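Local coordinates for putative enoyl-CoA hydratase (Streptomyces coelicolor A3, PDB 3G64), which probably catalyses the hydration of enoyl-CoA thioesters or a related crotonase-type reaction on acyl-CoA, at residues A[10-15]-A[57-62]; A[108-113]-A[134-139]; A[146-151]-A[176-181]. All blocks are in the same frame, centred on the assembly; numbering follows the deposited sequence. Where two conformers were deposited one is given.

Interaction 1. Residues A[10-15]-A[57-62]; sequences AAPTPE and SRRRAV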
ATOM      1  N   ALA A  10     -35.328  16.495 -12.263  1.00 35.08           N
ATOM      2  CA  ALA A  10     -34.954  16.631 -10.859  1.00 33.32           C
ATOM      3  C   ALA A  10     -34.394  18.032 -10.517  1.00 38.60           C
ATOM      4  O   ALA A  10     -33.419  18.482 -11.120  1.00 39.61           O
ATOM      5  CB  ALA A  10     -33.929  15.543 -10.483  1.00 28.95           C
ATOM      6  N   ALA A  11     -34.995  18.703  -9.537  1.00 42.98           N
ATOM      7  CA  ALA A  11     -34.511  20.016  -9.095  1.00 42.96           C
ATOM      8  C   ALA A  11     -33.601  19.911  -7.877  1.00 42.72           C
ATOM      9  O   ALA A  11     -33.765  19.004  -7.056  1.00 40.08           O
ATOM     10  CB  ALA A  11     -35.688  20.918  -8.765  1.00 44.42           C
ATOM     11  N   PRO A  12     -32.667  20.866  -7.729  1.00 43.60           N
ATOM     12  CA  PRO A  12     -31.775  20.938  -6.559  1.00 42.45           C
ATOM     13  C   PRO A  12     -32.552  21.079  -5.256  1.00 39.37           C
ATOM     14  O   PRO A  12     -33.589  21.745  -5.231  1.00 36.31           O
ATOM     15  CB  PRO A  12     -30.978  22.223  -6.802  1.00 43.33           C
ATOM     16  CG  PRO A  12     -31.069  22.468  -8.277  1.00 42.36           C
ATOM     17  CD  PRO A  12     -32.455  21.999  -8.644  1.00 44.42           C
ATOM     18  N   THR A  13     -32.064  20.446  -4.192  1.00 38.13           N
ATOM     19  CA  THR A  13     -32.662  20.602  -2.870  1.00 33.58           C
ATOM     20  C   THR A  13     -32.500  22.027  -2.357  1.00 37.76           C
ATOM     21  O   THR A  13     -31.373  22.505  -2.218  1.00 38.05           O
ATOM     22  CB  THR A  13     -32.000  19.636  -1.894  1.00 30.63           C
ATOM     23  OG1 THR A  13     -32.322  18.303  -2.300  1.00 35.56           O
ATOM     24  CG2 THR A  13     -32.515  19.858  -0.486  1.00 29.40           C
ATOM     25  N   PRO A  14     -33.619  22.724  -2.069  1.00 40.72           N
ATOM     26  CA  PRO A  14     -33.484  24.128  -1.645  1.00 43.82           C
ATOM     27  C   PRO A  14     -32.725  24.282  -0.326  1.00 46.06           C
ATOM     28  O   PRO A  14     -31.900  25.180  -0.189  1.00 47.37           O
ATOM     29  CB  PRO A  14     -34.932  24.599  -1.452  1.00 43.09           C
ATOM     30  CG  PRO A  14     -35.807  23.482  -1.934  1.00 43.39           C
ATOM     31  CD  PRO A  14     -34.998  22.229  -1.942  1.00 39.80           C
ATOM     32  N   GLU A  15     -33.006  23.421   0.641  1.00 45.80           N
ATOM     33  CA  GLU A  15     -32.455  23.605   1.974  1.00 44.93           C
ATOM     34  C   GLU A  15     -32.010  22.284   2.579  1.00 39.48           C
ATOM     35  O   GLU A  15     -32.767  21.316   2.591  1.00 36.49           O
ATOM     36  CB  GLU A  15     -33.510  24.236   2.875  1.00 50.06           C
ATOM     37  CG  GLU A  15     -33.005  24.581   4.260  1.00 62.08           C
ATOM     38  CD  GLU A  15     -34.131  24.756   5.278  1.00 74.72           C
ATOM     39  OE1 GLU A  15     -35.314  24.552   4.919  1.00 77.15           O
ATOM     40  OE2 GLU A  15     -33.825  25.088   6.445  1.00 78.06           O
ATOM     41  N   SER A  57     -22.218  16.460  -7.334  1.00 35.47           N
ATOM     42  CA  SER A  57     -21.471  15.711  -8.327  1.00 37.86           C
ATOM     43  C   SER A  57     -22.113  15.850  -9.700  1.00 40.82           C
ATOM     44  O   SER A  57     -21.426  16.114 -10.677  1.00 45.04           O
ATOM     45  CB  SER A  57     -21.385  14.227  -7.961  1.00 37.61           C
ATOM     46  OG  SER A  57     -20.518  14.039  -6.848  1.00 38.93           O
ATOM     47  N   ARG A  58     -23.430  15.695  -9.763  1.00 36.28           N
ATOM     48  CA  ARG A  58     -24.112  15.723 -11.045  1.00 40.48           C
ATOM     49  C   ARG A  58     -24.105  17.117 -11.663  1.00 47.62           C
ATOM     50  O   ARG A  58     -24.123  17.252 -12.880  1.00 53.39           O
ATOM     51  CB  ARG A  58     -25.536  15.145 -10.939  1.00 37.73           C
ATOM     52  CG  ARG A  58     -26.596  16.134 -10.496  1.00 40.81           C
ATOM     53  CD  ARG A  58     -27.892  15.393 -10.167  1.00 42.67           C
ATOM     54  NE  ARG A  58     -28.946  16.310  -9.736  1.00 44.99           N
ATOM     55  CZ  ARG A  58     -29.779  16.057  -8.731  1.00 51.22           C
ATOM     56  NH1 ARG A  58     -29.675  14.920  -8.041  1.00 51.85           N
ATOM     57  NH2 ARG A  58     -30.701  16.952  -8.392  1.00 55.15           N
ATOM     58  N   ARG A  59     -24.057  18.151 -10.832  1.00 45.49           N
ATOM     59  CA  ARG A  59     -24.035  19.516 -11.347  1.00 51.31           C
ATOM     60  C   ARG A  59     -22.609  20.067 -11.476  1.00 48.74           C
ATOM     61  O   ARG A  59     -22.433  21.196 -11.903  1.00 46.25           O
ATOM     62  CB  ARG A  59     -24.887  20.461 -10.484  1.00 57.43           C
ATOM     63  CG  ARG A  59     -26.341  20.037 -10.306  1.00 64.77           C
ATOM     64  CD  ARG A  59     -27.097  21.007  -9.404  1.00 75.17           C
ATOM     65  NE  ARG A  59     -26.210  21.607  -8.408  1.00 86.97           N
ATOM     66  CZ  ARG A  59     -26.614  22.330  -7.364  1.00 93.28           C
ATOM     67  NH1 ARG A  59     -27.908  22.546  -7.162  1.00 96.83           N
ATOM     68  NH2 ARG A  59     -25.722  22.836  -6.515  1.00 92.26           N
ATOM     69  N   ARG A  60     -21.606  19.255 -11.133  1.00 50.43           N
ATOM     70  CA  ARG A  60     -20.207  19.690 -11.115  1.00 56.07           C
ATOM     71  C   ARG A  60     -20.146  21.121 -10.566  1.00 57.22           C
ATOM     72  O   ARG A  60     -19.597  22.054 -11.175  1.00 51.76           O
ATOM     73  CB  ARG A  60     -19.544  19.547 -12.493  1.00 63.27           C
ATOM     74  CG  ARG A  60     -18.018  19.475 -12.410  1.00 68.84           C
ATOM     75  CD  ARG A  60     -17.341  19.374 -13.764  1.00 71.52           C
ATOM     76  NE  ARG A  60     -17.206  17.985 -14.184  1.00 76.36           N
ATOM     77  CZ  ARG A  60     -16.151  17.210 -13.922  1.00 81.64           C
ATOM     78  NH1 ARG A  60     -15.123  17.681 -13.232  1.00 81.71           N
ATOM     79  NH2 ARG A  60     -16.124  15.954 -14.356  1.00 84.46           N
ATOM     80  N   ALA A  61     -20.721  21.251  -9.376  1.00 55.46           N
ATOM     81  CA  ALA A  61     -21.127  22.524  -8.825  1.00 55.43           C
ATOM     82  C   ALA A  61     -19.941  23.316  -8.257  1.00 52.71           C
ATOM     83  O   ALA A  61     -19.801  24.515  -8.492  1.00 56.19           O
ATOM     84  CB  ALA A  61     -22.195  22.271  -7.744  1.00 51.90           C
ATOM     85  N   VAL A  62     -19.079  22.607  -7.541  1.00 41.85           N
ATOM     86  CA  VAL A  62     -18.008  23.205  -6.796  1.00 36.28           C
ATOM     87  C   VAL A  62     -16.682  22.645  -7.285  1.00 30.63           C
ATOM     88  O   VAL A  62     -16.650  21.655  -8.022  1.00 29.66           O
ATOM     89  CB  VAL A  62     -18.206  22.957  -5.285  1.00 39.43           C
ATOM     90  CG1 VAL A  62     -19.631  23.348  -4.877  1.00 39.75           C
ATOM     91  CG2 VAL A  62     -17.943  21.502  -4.931  1.00 32.97           C
TER
HETATM   92  O   HOH W   1     -32.958  16.524  -6.294  1.00 50.59           O
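One water molecule joins Ala11 to Arg58: it donates to the carbonyl O of Ala11 at 2.7 Å and accepts from Arg58 NH2 at 3.1 Å. The direct separation of Arg58 NH2 from Ala11 O is 3.9 Å, so the water carries the polar link. Both the carbonyl oxygen and the water lie at the edge of the guanidinium group, near its plane, while the methyl of Ala10 rests over one face, with Ala10 CB 4.1 Å from Arg58 NH2. The Arg58 chain runs extended from CG to NE, which carries the charged end across to the N-terminal loop.

Arg59 reaches the same loop differently. Its chain bends at chi3 (-31°), and the edge of its guanidinium meets the ring of Pro12, Arg59 NH1 lying 3.1 Å from Pro12 CB, with the two side chains crossing at about a right angle. The charge of Arg59 is answered by a salt bridge from NH1 to Glu55 on helix 43-58. Glu55 also accepts the backbone N-H of Thr13, so one acid serves both the loop and the arginine. Arg60, with positive phi, ends the helix in a Schellman motif just beyond these two arginines. The direct contact is thus mostly water-mediated and apolar, an alanine methyl and a proline ring lying against two arginines, and Glu55 supplies the charged tie between the N-terminal loop and the end of helix 43-58.

Interaction 2. Residues A[108-113]-A[134-139]; sequences AVRECP and AADFRV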
ATOM      1  N   ALA A 108     -19.030   7.785  -2.322  1.00 22.13           N
ATOM      2  CA  ALA A 108     -19.344   9.071  -2.951  1.00 24.20           C
ATOM      3  C   ALA A 108     -18.231  10.108  -2.666  1.00 25.74           C
ATOM      4  O   ALA A 108     -17.876  10.905  -3.538  1.00 24.75           O
ATOM      5  CB  ALA A 108     -20.689   9.585  -2.458  1.00 22.24           C
ATOM      6  N   VAL A 109     -17.656  10.087  -1.464  1.00 21.22           N
ATOM      7  CA  VAL A 109     -16.514  10.969  -1.213  1.00 23.02           C
ATOM      8  C   VAL A 109     -15.351  10.606  -2.128  1.00 26.06           C
ATOM      9  O   VAL A 109     -14.714  11.481  -2.710  1.00 25.82           O
ATOM     10  CB  VAL A 109     -16.048  10.959   0.261  1.00 22.40           C
ATOM     11  CG1 VAL A 109     -14.733  11.762   0.416  1.00 22.47           C
ATOM     12  CG2 VAL A 109     -17.118  11.555   1.154  1.00 17.68           C
ATOM     13  N   ARG A 110     -15.074   9.310  -2.273  1.00 24.87           N
ATOM     14  CA  ARG A 110     -13.981   8.877  -3.139  1.00 22.85           C
ATOM     15  C   ARG A 110     -14.218   9.212  -4.632  1.00 28.11           C
ATOM     16  O   ARG A 110     -13.249   9.319  -5.403  1.00 24.20           O
ATOM     17  CB  ARG A 110     -13.702   7.356  -2.962  1.00 21.65           C
ATOM     18  CG  ARG A 110     -13.195   6.978  -1.500  1.00 17.51           C
ATOM     19  CD  ARG A 110     -11.913   7.784  -1.099  1.00 19.26           C
ATOM     20  NE  ARG A 110     -10.964   7.892  -2.224  1.00 24.16           N
ATOM     21  CZ  ARG A 110     -10.234   8.978  -2.497  1.00 31.19           C
ATOM     22  NH1 ARG A 110     -10.322  10.071  -1.732  1.00 27.87           N
ATOM     23  NH2 ARG A 110      -9.420   8.988  -3.554  1.00 28.14           N
ATOM     24  N   GLU A 111     -15.477   9.355  -5.037  0.74 26.20           N
ATOM     25  CA  GLU A 111     -15.780   9.460  -6.466  0.74 28.95           C
ATOM     26  C   GLU A 111     -16.215  10.842  -6.955  0.74 28.56           C
ATOM     27  O   GLU A 111     -16.349  11.039  -8.155  0.74 30.74           O
ATOM     28  CB  GLU A 111     -16.837   8.412  -6.891  0.74 27.80           C
ATOM     29  CG  GLU A 111     -16.303   6.986  -6.945  0.74 24.58           C
ATOM     30  CD  GLU A 111     -17.347   5.958  -7.393  0.74 30.85           C
ATOM     31  OE1 GLU A 111     -18.540   6.298  -7.549  0.74 27.23           O
ATOM     32  OE2 GLU A 111     -16.962   4.789  -7.589  0.74 35.78           O
ATOM     33  N   CYS A 112     -16.462  11.779  -6.046  0.50 25.62           N
ATOM     34  CA  CYS A 112     -16.978  13.082  -6.448  0.50 26.11           C
ATOM     35  C   CYS A 112     -15.902  13.882  -7.184  0.50 27.66           C
ATOM     36  O   CYS A 112     -14.736  13.863  -6.784  0.50 24.28           O
ATOM     37  CB  CYS A 112     -17.500  13.866  -5.240  0.50 27.58           C
ATOM     38  SG  CYS A 112     -16.278  14.173  -3.909  0.50 25.34           S
ATOM     39  N   PRO A 113     -16.302  14.602  -8.249  1.00 29.01           N
ATOM     40  CA  PRO A 113     -15.377  15.269  -9.176  1.00 28.65           C
ATOM     41  C   PRO A 113     -14.761  16.566  -8.610  1.00 32.70           C
ATOM     42  O   PRO A 113     -14.733  17.578  -9.300  1.00 31.50           O
ATOM     43  CB  PRO A 113     -16.258  15.575 -10.384  1.00 31.60           C
ATOM     44  CG  PRO A 113     -17.649  15.762  -9.789  1.00 31.43           C
ATOM     45  CD  PRO A 113     -17.719  14.824  -8.595  1.00 29.21           C
ATOM     46  N   ALA A 134     -11.561   8.977   4.111  1.00 22.25           N
ATOM     47  CA  ALA A 134     -12.001   8.968   2.715  1.00 24.77           C
ATOM     48  C   ALA A 134     -11.660  10.275   1.980  1.00 24.05           C
ATOM     49  O   ALA A 134     -11.519  10.301   0.757  1.00 22.54           O
ATOM     50  CB  ALA A 134     -13.502   8.681   2.620  1.00 26.79           C
ATOM     51  N   ALA A 135     -11.532  11.348   2.740  1.00 23.27           N
ATOM     52  CA  ALA A 135     -11.193  12.659   2.180  1.00 23.75           C
ATOM     53  C   ALA A 135      -9.875  12.587   1.422  1.00 24.92           C
ATOM     54  O   ALA A 135      -9.006  11.735   1.706  1.00 25.05           O
ATOM     55  CB  ALA A 135     -11.094  13.729   3.334  1.00 24.33           C
ATOM     56  N   ASP A 136      -9.720  13.458   0.438  1.00 21.73           N
ATOM     57  CA  ASP A 136      -8.465  13.524  -0.278  1.00 23.82           C
ATOM     58  C   ASP A 136      -7.369  14.119   0.598  1.00 25.54           C
ATOM     59  O   ASP A 136      -6.191  13.696   0.511  1.00 26.26           O
ATOM     60  CB  ASP A 136      -8.671  14.328  -1.561  1.00 26.63           C
ATOM     61  CG  ASP A 136      -9.789  13.718  -2.416  1.00 31.76           C
ATOM     62  OD1 ASP A 136      -9.549  12.629  -2.983  1.00 25.59           O
ATOM     63  OD2 ASP A 136     -10.910  14.279  -2.460  1.00 30.71           O
ATOM     64  N   PHE A 137      -7.756  15.080   1.451  1.00 22.00           N
ATOM     65  CA  PHE A 137      -6.807  15.762   2.339  1.00 22.75           C
ATOM     66  C   PHE A 137      -7.332  15.757   3.770  1.00 26.61           C
ATOM     67  O   PHE A 137      -8.529  15.975   3.995  1.00 24.62           O
ATOM     68  CB  PHE A 137      -6.537  17.221   1.907  1.00 27.52           C
ATOM     69  CG  PHE A 137      -5.931  17.370   0.534  1.00 24.90           C
ATOM     70  CD1 PHE A 137      -4.557  17.520   0.377  1.00 26.24           C
ATOM     71  CD2 PHE A 137      -6.734  17.378  -0.591  1.00 24.13           C
ATOM     72  CE1 PHE A 137      -3.997  17.666  -0.888  1.00 25.37           C
ATOM     73  CE2 PHE A 137      -6.183  17.512  -1.881  1.00 26.23           C
ATOM     74  CZ  PHE A 137      -4.813  17.656  -2.022  1.00 29.78           C
ATOM     75  N   ARG A 138      -6.429  15.504   4.726  1.00 25.60           N
ATOM     76  CA  ARG A 138      -6.715  15.667   6.153  1.00 23.55           C
ATOM     77  C   ARG A 138      -5.814  16.782   6.729  1.00 26.92           C
ATOM     78  O   ARG A 138      -4.591  16.626   6.873  1.00 24.04           O
ATOM     79  CB  ARG A 138      -6.521  14.355   6.921  1.00 22.86           C
ATOM     80  CG  ARG A 138      -7.661  13.298   6.683  1.00 21.32           C
ATOM     81  CD  ARG A 138      -7.174  11.849   6.887  1.00 22.55           C
ATOM     82  NE  ARG A 138      -6.164  11.543   5.883  1.00 24.35           N
ATOM     83  CZ  ARG A 138      -6.430  11.318   4.593  1.00 27.22           C
ATOM     84  NH1 ARG A 138      -5.434  11.108   3.745  1.00 29.77           N
ATOM     85  NH2 ARG A 138      -7.684  11.298   4.141  1.00 23.48           N
ATOM     86  N   VAL A 139      -6.434  17.912   7.026  1.00 27.24           N
ATOM     87  CA  VAL A 139      -5.745  19.072   7.617  1.00 27.80           C
ATOM     88  C   VAL A 139      -6.088  19.087   9.103  1.00 29.37           C
ATOM     89  O   VAL A 139      -7.232  19.305   9.482  1.00 28.81           O
ATOM     90  CB  VAL A 139      -6.191  20.354   6.897  1.00 29.04           C
ATOM     91  CG1 VAL A 139      -5.631  21.596   7.564  1.00 30.24           C
ATOM     92  CG2 VAL A 139      -5.785  20.276   5.395  1.00 26.75           C
TER
HETATM   93  O   HOH W   2      -7.422  11.034  -3.800  1.00 32.49           O
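Arg110 meets the chain turn at Ala134 to Asp136 with two direct polar bonds, both from one nitrogen, NH1. Arg110 NH1 donates to the carbonyl O of Ala134 at 2.8 Å, with an N-H...O angle of 160° and the oxygen close to the guanidinium plane. The same Arg110 NH1 forms a salt bridge with Asp136 OD1 at 3.0 Å; here it comes from above the carboxylate, and the two planes stand 66° apart. Bends at chi2 and chi3 fold the arginine chain back so that its head lies beside this turn. Arg110 NH2 is satisfied by a water at 2.9 Å, which in turn donates to Asp136 OD1, giving that oxygen two donors. The other carboxylate oxygen, OD2, is held by a salt bridge to Lys228 and by the backbone N-H of Val116. The next carbonyl, Ala135 O, accepts from Arg138 NH2 at 2.8 Å, a nitrogen that also donates to Ala132 O. A leucine in place of Arg110 would probably cost Ala134 O its NH1 donor and Asp136 one of its two cationic partners, Lys228 remaining. Apolar packing completes the contact: CG1 of Val109 lies 4.0 Å from Ala134 CB. The last turn of helix 92-111 is thus fastened to the link between helix 127-134 and strand 137-140, which pairs with the parallel strand 116-120, while Lys228 of helix 221-234 reaches in to Asp136 and to the carbonyl of Val109.

Interaction 3. Residues A[146-151]-A[176-181]; sequences FAFLFT and TRLLML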
ATOM      1  N   PHE A 146      -7.726  10.235  16.203  1.00 21.22           N
ATOM      2  CA  PHE A 146      -8.455   9.206  15.453  1.00 19.80           C
ATOM      3  C   PHE A 146      -8.695   7.973  16.303  1.00 24.21           C
ATOM      4  O   PHE A 146      -7.816   7.541  17.071  1.00 26.98           O
ATOM      5  CB  PHE A 146      -7.645   8.717  14.247  1.00 22.64           C
ATOM      6  CG  PHE A 146      -7.382   9.742  13.204  1.00 26.92           C
ATOM      7  CD1 PHE A 146      -8.215   9.854  12.093  1.00 27.65           C
ATOM      8  CD2 PHE A 146      -6.235  10.551  13.282  1.00 27.10           C
ATOM      9  CE1 PHE A 146      -7.927  10.787  11.060  1.00 27.48           C
ATOM     10  CE2 PHE A 146      -5.943  11.491  12.265  1.00 26.68           C
ATOM     11  CZ  PHE A 146      -6.802  11.614  11.166  1.00 26.76           C
ATOM     12  N   ALA A 147      -9.872   7.386  16.160  1.00 19.30           N
ATOM     13  CA  ALA A 147     -10.102   6.092  16.767  1.00 20.47           C
ATOM     14  C   ALA A 147     -11.033   5.266  15.885  1.00 23.32           C
ATOM     15  O   ALA A 147     -12.163   5.655  15.622  1.00 21.11           O
ATOM     16  CB  ALA A 147     -10.684   6.257  18.204  1.00 16.45           C
ATOM     17  N   PHE A 148     -10.538   4.135  15.397  1.00 22.69           N
ATOM     18  CA  PHE A 148     -11.364   3.264  14.539  1.00 25.38           C
ATOM     19  C   PHE A 148     -11.973   2.219  15.423  1.00 24.65           C
ATOM     20  O   PHE A 148     -11.519   1.081  15.436  1.00 29.57           O
ATOM     21  CB  PHE A 148     -10.490   2.647  13.436  1.00 22.52           C
ATOM     22  CG  PHE A 148      -9.968   3.670  12.459  1.00 23.60           C
ATOM     23  CD1 PHE A 148     -10.711   4.010  11.329  1.00 22.19           C
ATOM     24  CD2 PHE A 148      -8.778   4.325  12.694  1.00 20.66           C
ATOM     25  CE1 PHE A 148     -10.237   4.971  10.424  1.00 20.25           C
ATOM     26  CE2 PHE A 148      -8.299   5.293  11.787  1.00 22.31           C
ATOM     27  CZ  PHE A 148      -9.042   5.605  10.651  1.00 19.90           C
ATOM     28  N   LEU A 149     -12.974   2.627  16.202  1.00 22.91           N
ATOM     29  CA  LEU A 149     -13.395   1.863  17.361  1.00 29.36           C
ATOM     30  C   LEU A 149     -14.644   0.958  17.160  1.00 25.15           C
ATOM     31  O   LEU A 149     -15.340   0.619  18.104  1.00 22.06           O
ATOM     32  CB  LEU A 149     -13.543   2.801  18.565  1.00 29.58           C
ATOM     33  CG  LEU A 149     -14.293   4.092  18.285  1.00 30.59           C
ATOM     34  CD1 LEU A 149     -15.696   3.756  17.704  1.00 27.61           C
ATOM     35  CD2 LEU A 149     -14.378   4.938  19.567  1.00 27.90           C
ATOM     36  N   PHE A 150     -14.905   0.542  15.923  1.00 19.41           N
ATOM     37  CA  PHE A 150     -16.027  -0.379  15.678  1.00 20.28           C
ATOM     38  C   PHE A 150     -16.038  -1.646  16.525  1.00 21.41           C
ATOM     39  O   PHE A 150     -17.104  -2.077  17.007  1.00 21.28           O
ATOM     40  CB  PHE A 150     -16.047  -0.730  14.178  1.00 21.37           C
ATOM     41  CG  PHE A 150     -16.043   0.496  13.319  1.00 24.86           C
ATOM     42  CD1 PHE A 150     -17.178   1.291  13.248  1.00 26.29           C
ATOM     43  CD2 PHE A 150     -14.888   0.907  12.680  1.00 27.24           C
ATOM     44  CE1 PHE A 150     -17.179   2.462  12.501  1.00 29.30           C
ATOM     45  CE2 PHE A 150     -14.879   2.071  11.916  1.00 28.64           C
ATOM     46  CZ  PHE A 150     -16.040   2.840  11.818  1.00 26.17           C
ATOM     47  N   THR A 151     -14.881  -2.279  16.704  1.00 20.16           N
ATOM     48  CA  THR A 151     -14.894  -3.520  17.466  1.00 20.45           C
ATOM     49  C   THR A 151     -15.310  -3.260  18.925  1.00 23.13           C
ATOM     50  O   THR A 151     -15.766  -4.174  19.619  1.00 21.60           O
ATOM     51  CB  THR A 151     -13.555  -4.261  17.428  1.00 19.76           C
ATOM     52  OG1 THR A 151     -12.549  -3.447  18.013  1.00 21.38           O
ATOM     53  CG2 THR A 151     -13.153  -4.652  15.990  1.00 17.16           C
ATOM     54  N   THR A 176      -4.215  -3.164  10.629  1.00 18.63           N
ATOM     55  CA  THR A 176      -4.732  -4.240  11.465  1.00 18.27           C
ATOM     56  C   THR A 176      -4.768  -3.810  12.939  1.00 24.52           C
ATOM     57  O   THR A 176      -5.718  -4.072  13.646  1.00 21.30           O
ATOM     58  CB  THR A 176      -3.855  -5.486  11.317  1.00 20.20           C
ATOM     59  OG1 THR A 176      -3.945  -5.939   9.960  1.00 21.70           O
ATOM     60  CG2 THR A 176      -4.321  -6.612  12.270  1.00 16.27           C
ATOM     61  N   ARG A 177      -3.709  -3.158  13.396  1.00 19.90           N
ATOM     62  CA  ARG A 177      -3.639  -2.746  14.798  1.00 21.43           C
ATOM     63  C   ARG A 177      -4.741  -1.724  15.071  1.00 19.64           C
ATOM     64  O   ARG A 177      -5.462  -1.820  16.053  1.00 19.87           O
ATOM     65  CB  ARG A 177      -2.241  -2.136  15.067  1.00 21.37           C
ATOM     66  CG  ARG A 177      -2.000  -1.539  16.436  1.00 32.17           C
ATOM     67  CD  ARG A 177      -0.505  -1.182  16.576  1.00 31.92           C
ATOM     68  NE  ARG A 177      -0.004  -0.252  15.545  1.00 26.62           N
ATOM     69  CZ  ARG A 177      -0.125   1.073  15.636  1.00 30.01           C
ATOM     70  NH1 ARG A 177      -0.729   1.600  16.696  1.00 28.62           N
ATOM     71  NH2 ARG A 177       0.363   1.882  14.691  1.00 29.10           N
ATOM     72  N   LEU A 178      -4.874  -0.741  14.189  1.00 18.27           N
ATOM     73  CA  LEU A 178      -5.813   0.344  14.431  1.00 20.01           C
ATOM     74  C   LEU A 178      -7.257  -0.177  14.447  1.00 23.39           C
ATOM     75  O   LEU A 178      -8.061   0.181  15.308  1.00 24.79           O
ATOM     76  CB  LEU A 178      -5.662   1.392  13.324  1.00 16.49           C
ATOM     77  CG  LEU A 178      -4.781   2.599  13.670  1.00 24.16           C
ATOM     78  CD1 LEU A 178      -3.430   2.122  14.137  1.00 17.96           C
ATOM     79  CD2 LEU A 178      -4.662   3.500  12.414  1.00 17.88           C
ATOM     80  N   LEU A 179      -7.580  -1.005  13.462  1.00 17.71           N
ATOM     81  CA  LEU A 179      -8.952  -1.485  13.301  1.00 20.96           C
ATOM     82  C   LEU A 179      -9.300  -2.575  14.286  1.00 21.79           C
ATOM     83  O   LEU A 179     -10.429  -2.676  14.732  1.00 22.12           O
ATOM     84  CB  LEU A 179      -9.184  -2.009  11.882  1.00 22.96           C
ATOM     85  CG  LEU A 179      -9.186  -0.923  10.797  1.00 24.58           C
ATOM     86  CD1 LEU A 179      -9.350  -1.568   9.419  1.00 24.06           C
ATOM     87  CD2 LEU A 179     -10.303   0.048  11.074  1.00 27.45           C
HETATM   88  N   MSE A 180      -8.360  -3.425  14.640  1.00 20.49           N
HETATM   89  CA  MSE A 180      -8.803  -4.454  15.561  1.00 18.26           C
HETATM   90  C   MSE A 180      -8.895  -4.024  17.029  1.00 23.64           C
HETATM   91  O   MSE A 180      -9.797  -4.448  17.746  1.00 24.50           O
HETATM   92  CB  MSE A 180      -7.964  -5.692  15.450  1.00 25.31           C
HETATM   93  CG  MSE A 180      -8.934  -6.843  15.448  1.00 43.84           C
HETATM   94 SE   MSE A 180      -8.063  -8.495  15.548  0.75 51.22          SE
HETATM   95  CE  MSE A 180      -7.217  -8.381  13.827  1.00 17.64           C
ATOM     96  N   LEU A 181      -7.960  -3.205  17.478  1.00 22.21           N
ATOM     97  CA  LEU A 181      -7.959  -2.817  18.898  1.00 24.31           C
ATOM     98  C   LEU A 181      -8.747  -1.537  19.154  1.00 27.01           C
ATOM     99  O   LEU A 181      -9.194  -1.301  20.270  1.00 25.54           O
ATOM    100  CB  LEU A 181      -6.517  -2.626  19.393  1.00 24.74           C
ATOM    101  CG  LEU A 181      -5.624  -3.888  19.361  1.00 30.82           C
ATOM    102  CD1 LEU A 181      -4.143  -3.583  19.727  1.00 33.85           C
ATOM    103  CD2 LEU A 181      -6.206  -4.919  20.288  1.00 29.00           C
TER
HETATM  104  O   HOH W   3      -8.075   3.028  16.124  1.00 19.51           O
HETATM  105  O   HOH W   4     -12.562  -1.291  15.069  1.00 33.76           O
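Phe148 and Leu179 make the closest apolar contact here, with CD2 of Leu179 3.5 Å from Phe148 CB and running on obliquely past CG of the ring. CD2 of Leu178 approaches the far part of the same ring at 4.1 Å from Phe148 CE2, so the methyls of two consecutive leucines of helix 172-181 come in obliquely from one side of the ring plane. Phe148 holds CG anti to its carbonyl carbon (chi1 -66°), which turns the ring toward these leucines. Further along, the methyl CG2 of Thr151 packs on Leu179 O, and Thr151 OG1 lies 2.9 Å from the carbonyl O of Met180; the hydroxyl probably donates to it, though the assignment is not certain. Met180 is present as selenomethionine.

Two waters form the next layer. One accepts from the backbone N-H of Phe148 and donates to Leu178 O at 3.0 Å. The other is gripped by three backbone groups: it donates to Phe148 O and to Leu179 O, each at 2.6 Å, and accepts from Thr151 N at 3.0 Å. Carbonyls of the helix's last turn are thereby satisfied across the contact. An inverse gamma turn centred on Phe148 carries the chain from strand 145-147 toward the 3-10 segment at Phe150 and Thr151.

Beyond this, Leu166 of helix 162-170 touches Phe148, Leu178 and Leu179, and Ala129 and Leu133 of helix 127-134 also pack on the Phe148 ring. Thr227 of the third subunit packs on Thr151, and its Leu231 on Leu179. The segment leaving strand 145-147 thus packs on the last turn of helix 172-181 within the crotonase fold, at a subunit interface of the trimeric assembly.

Interaction 1 lies at the surface, whereas interactions 2 and 3 are buried, their centres about 3 Å and about 19 Å from the centre of the chain, and both pack near other subunits. The chemistry follows the place: two arginines tie a loop to a helix end through water and light packing in interaction 1, an arginine's hydrogen bonds and salt bridge satisfy buried oxygens in interaction 2, and leucines with waters on backbone groups close interaction 3. Interactions 1 and 2 touch where Ser57 OG meets Pro113 CD at 3.4 Å. Interactions 2 and 3 involve successive strands, 137-140 and 145-147; helix 127-134 ends in interaction 2 and packs on Phe148 in interaction 3.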